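Local coordinates for heroin esterase (Rhodococcus sp., PDB 1LZL), which probably hydrolyses the acetyl ester groups of heroin and belongs to the alpha/beta hydrolase superfamily, at residues 19-27 with 209-220. Numbering follows the deposited sequence.
Sequences PKVDFADLP and WHRPNAILSWKY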
# COMPACT_ATOMS: atom_id res chain seq x y z
N PRO A 19 12.63 -5.56 15.66
CA PRO A 19 12.31 -6.97 15.64
C PRO A 19 12.60 -7.63 14.30
O PRO A 19 12.52 -6.93 13.29
CB PRO A 19 10.77 -6.94 15.77
CG PRO A 19 10.40 -5.59 15.25
CD PRO A 19 11.44 -4.71 15.92
N LYS A 20 12.90 -8.92 14.24
CA LYS A 20 13.02 -9.54 12.92
C LYS A 20 11.63 -9.97 12.46
O LYS A 20 10.90 -10.63 13.17
CB LYS A 20 13.97 -10.75 12.89
CG LYS A 20 15.46 -10.41 12.93
CD LYS A 20 16.27 -11.22 11.92
CE LYS A 20 17.09 -10.31 11.03
NZ LYS A 20 18.56 -10.50 11.16
N VAL A 21 11.24 -9.54 11.25
CA VAL A 21 10.00 -10.10 10.70
C VAL A 21 10.41 -11.05 9.59
O VAL A 21 10.60 -10.68 8.45
CB VAL A 21 9.10 -8.99 10.18
CG1 VAL A 21 7.83 -9.57 9.58
CG2 VAL A 21 8.80 -8.05 11.33
N ASP A 22 10.61 -12.29 10.01
CA ASP A 22 11.16 -13.26 9.07
C ASP A 22 10.05 -14.09 8.43
O ASP A 22 9.39 -14.86 9.13
CB ASP A 22 12.18 -14.12 9.83
CG ASP A 22 12.21 -15.58 9.41
OD1 ASP A 22 12.16 -15.88 8.19
OD2 ASP A 22 12.30 -16.44 10.33
N PHE A 23 9.90 -13.94 7.10
CA PHE A 23 8.86 -14.64 6.37
C PHE A 23 9.02 -16.13 6.39
O PHE A 23 8.12 -16.87 6.03
CB PHE A 23 8.84 -14.14 4.88
CG PHE A 23 7.78 -13.06 4.81
CD1 PHE A 23 7.64 -12.16 5.86
CD2 PHE A 23 6.90 -12.94 3.73
CE1 PHE A 23 6.68 -11.18 5.86
CE2 PHE A 23 5.91 -11.96 3.74
CZ PHE A 23 5.79 -11.10 4.79
N ALA A 24 10.19 -16.63 6.77
CA ALA A 24 10.37 -18.08 6.66
C ALA A 24 9.48 -18.80 7.68
O ALA A 24 9.05 -19.94 7.48
CB ALA A 24 11.85 -18.40 6.80
N ASP A 25 9.20 -18.12 8.78
CA ASP A 25 8.36 -18.68 9.84
C ASP A 25 7.15 -17.75 9.88
O ASP A 25 7.12 -16.77 10.63
CB ASP A 25 8.99 -18.74 11.22
CG ASP A 25 8.07 -19.30 12.28
OD1 ASP A 25 6.97 -19.75 11.96
OD2 ASP A 25 8.48 -19.37 13.47
N LEU A 26 6.19 -18.08 9.04
CA LEU A 26 5.05 -17.18 8.93
C LEU A 26 4.25 -17.04 10.21
O LEU A 26 3.89 -15.89 10.51
CB LEU A 26 4.17 -17.67 7.78
CG LEU A 26 3.33 -16.62 7.10
CD1 LEU A 26 4.11 -15.34 6.81
CD2 LEU A 26 2.73 -17.22 5.83
N PRO A 27 3.95 -18.07 10.98
CA PRO A 27 3.17 -17.81 12.21
C PRO A 27 3.84 -16.82 13.15
O PRO A 27 3.29 -15.93 13.79
CB PRO A 27 3.13 -19.18 12.88
CG PRO A 27 3.35 -20.17 11.80
CD PRO A 27 4.26 -19.51 10.82
N TRP A 209 12.82 -5.26 5.43
CA TRP A 209 12.65 -5.93 4.15
C TRP A 209 14.03 -6.10 3.53
O TRP A 209 14.88 -5.24 3.72
CB TRP A 209 11.75 -5.16 3.19
CG TRP A 209 11.00 -6.03 2.19
CD1 TRP A 209 11.06 -6.04 0.84
CD2 TRP A 209 10.03 -7.05 2.55
NE1 TRP A 209 10.21 -6.99 0.29
CE2 TRP A 209 9.59 -7.60 1.34
CE3 TRP A 209 9.57 -7.48 3.80
CZ2 TRP A 209 8.62 -8.63 1.32
CZ3 TRP A 209 8.61 -8.52 3.77
CH2 TRP A 209 8.17 -9.07 2.56
N HIS A 210 14.14 -7.17 2.76
CA HIS A 210 15.43 -7.62 2.24
C HIS A 210 15.13 -8.68 1.22
O HIS A 210 13.99 -9.21 1.12
CB HIS A 210 16.36 -8.08 3.37
CG HIS A 210 15.74 -9.05 4.34
ND1 HIS A 210 15.65 -8.79 5.69
CD2 HIS A 210 15.17 -10.27 4.11
CE1 HIS A 210 15.05 -9.83 6.25
NE2 HIS A 210 14.77 -10.72 5.31
N ARG A 211 16.17 -9.06 0.47
CA ARG A 211 15.96 -10.00 -0.61
C ARG A 211 15.39 -11.35 -0.10
O ARG A 211 14.45 -11.86 -0.74
CB ARG A 211 17.27 -10.17 -1.36
CG ARG A 211 17.06 -11.03 -2.62
CD ARG A 211 18.43 -11.24 -3.28
NE ARG A 211 18.21 -12.14 -4.42
CZ ARG A 211 17.79 -11.71 -5.60
NH1 ARG A 211 17.54 -10.43 -5.85
NH2 ARG A 211 17.60 -12.56 -6.60
N PRO A 212 15.85 -11.95 0.97
CA PRO A 212 15.20 -13.18 1.45
C PRO A 212 13.71 -13.01 1.71
O PRO A 212 12.93 -13.91 1.29
CB PRO A 212 15.97 -13.51 2.75
CG PRO A 212 17.33 -12.97 2.44
CD PRO A 212 17.06 -11.64 1.77
N ASN A 213 13.28 -11.94 2.36
CA ASN A 213 11.83 -11.76 2.52
C ASN A 213 11.12 -11.56 1.19
O ASN A 213 9.97 -12.03 1.03
CB ASN A 213 11.51 -10.59 3.47
CG ASN A 213 11.50 -10.96 4.93
OD1 ASN A 213 11.60 -12.18 5.25
ND2 ASN A 213 11.34 -10.01 5.84
N ALA A 214 11.74 -10.83 0.25
CA ALA A 214 11.12 -10.59 -1.06
C ALA A 214 10.82 -11.88 -1.79
O ALA A 214 9.72 -12.11 -2.32
CB ALA A 214 12.02 -9.67 -1.92
N ILE A 215 11.78 -12.85 -1.77
CA ILE A 215 11.56 -14.12 -2.44
C ILE A 215 10.35 -14.85 -1.85
O ILE A 215 9.50 -15.35 -2.56
CB ILE A 215 12.83 -15.01 -2.33
CG1 ILE A 215 14.00 -14.40 -3.13
CG2 ILE A 215 12.52 -16.45 -2.69
CD1 ILE A 215 15.38 -14.96 -2.74
N LEU A 216 10.32 -14.92 -0.53
CA LEU A 216 9.26 -15.64 0.18
C LEU A 216 7.93 -14.94 -0.04
O LEU A 216 6.88 -15.61 -0.22
CB LEU A 216 9.55 -15.73 1.69
CG LEU A 216 10.52 -16.86 2.12
CD1 LEU A 216 11.44 -17.24 0.99
CD2 LEU A 216 11.20 -16.44 3.39
N SER A 217 7.92 -13.62 -0.09
CA SER A 217 6.65 -12.87 -0.24
C SER A 217 6.02 -13.17 -1.57
O SER A 217 4.83 -13.49 -1.65
CB SER A 217 6.98 -11.39 -0.11
OG SER A 217 5.93 -10.50 -0.49
N TRP A 218 6.80 -13.11 -2.66
CA TRP A 218 6.17 -13.41 -3.95
C TRP A 218 5.77 -14.87 -4.09
O TRP A 218 4.80 -15.20 -4.74
CB TRP A 218 7.10 -12.98 -5.08
CG TRP A 218 7.11 -11.46 -5.23
CD1 TRP A 218 8.09 -10.58 -4.79
CD2 TRP A 218 6.09 -10.70 -5.86
NE1 TRP A 218 7.72 -9.27 -5.13
CE2 TRP A 218 6.49 -9.34 -5.77
CE3 TRP A 218 4.87 -11.00 -6.47
CZ2 TRP A 218 5.73 -8.31 -6.29
CZ3 TRP A 218 4.09 -9.96 -7.00
CH2 TRP A 218 4.53 -8.62 -6.91
N LYS A 219 6.57 -15.77 -3.50
CA LYS A 219 6.20 -17.20 -3.53
C LYS A 219 4.90 -17.44 -2.79
O LYS A 219 4.02 -18.14 -3.30
CB LYS A 219 7.36 -18.02 -2.96
CG LYS A 219 7.15 -19.53 -2.97
CD LYS A 219 6.76 -19.92 -4.40
CE LYS A 219 6.62 -21.41 -4.66
NZ LYS A 219 6.52 -21.65 -6.12
N TYR A 220 4.71 -16.88 -1.60
CA TYR A 220 3.43 -17.02 -0.89
C TYR A 220 2.28 -16.48 -1.72
O TYR A 220 1.22 -17.12 -1.78
CB TYR A 220 3.47 -16.24 0.43
CG TYR A 220 4.40 -16.83 1.46
CD1 TYR A 220 4.60 -18.21 1.55
CD2 TYR A 220 5.04 -16.00 2.35
CE1 TYR A 220 5.47 -18.68 2.54
CE2 TYR A 220 5.91 -16.46 3.34
CZ TYR A 220 6.10 -17.82 3.41
OH TYR A 220 6.96 -18.30 4.37
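The backbone oxygen of V21 accepts a hydrogen bond from the side-chain amide of N213, with ND2 2.8 Å from V21 O. V21 O lies close to the plane of the N213 amide, and ND2 approaches nearly along the V21 carbonyl bond. The same ND2 has a second, weak bond to L208 O. Two residues on, the F23 backbone N donates to N213 OD1 at 3.1 Å, in a straight bond (169°) that reaches the oxygen from above its carbonyl plane. One amide thus grips the extended chain on both sides of D22, each end doing its own work, which fixes which way round the amide sits.

F23, second residue of the type I turn from D22 to D25, turns its ring against helix 211-222, touching N213, L216, S217 and Y220. The six-membered ring of W209 presents its edge to one face of F23 in a T-shaped pair (planes at 89°), W209 CH2 standing 3.8 Å from F23 CZ. L216 CD2 packs 3.6 Å from F23 CB and also touches A24. Y220 OH donates a very short hydrogen bond to F23 O (2.5 Å), the acceptor lying near the plane of the tyrosine ring; with CG anti to the Y220 carbonyl carbon (chi1 -69°), the ring extends from the helix far enough for this reach. Past the turn, L26 in the first turn of helix 26-41 lays CD2 over a face of that ring as a CH-pi contact, 4.2 Å from its centroid.

W209 also meets the ring of H290, which belongs to a probable Ser-His-Asp triad with S160 and D260. The N213 amide clamp and the aromatic cluster of F23, W209 and Y220 together join the N-terminal segment to a helix inserted between strands 183-187 and 252-257, beside the probable active site of an alpha/beta hydrolase fold.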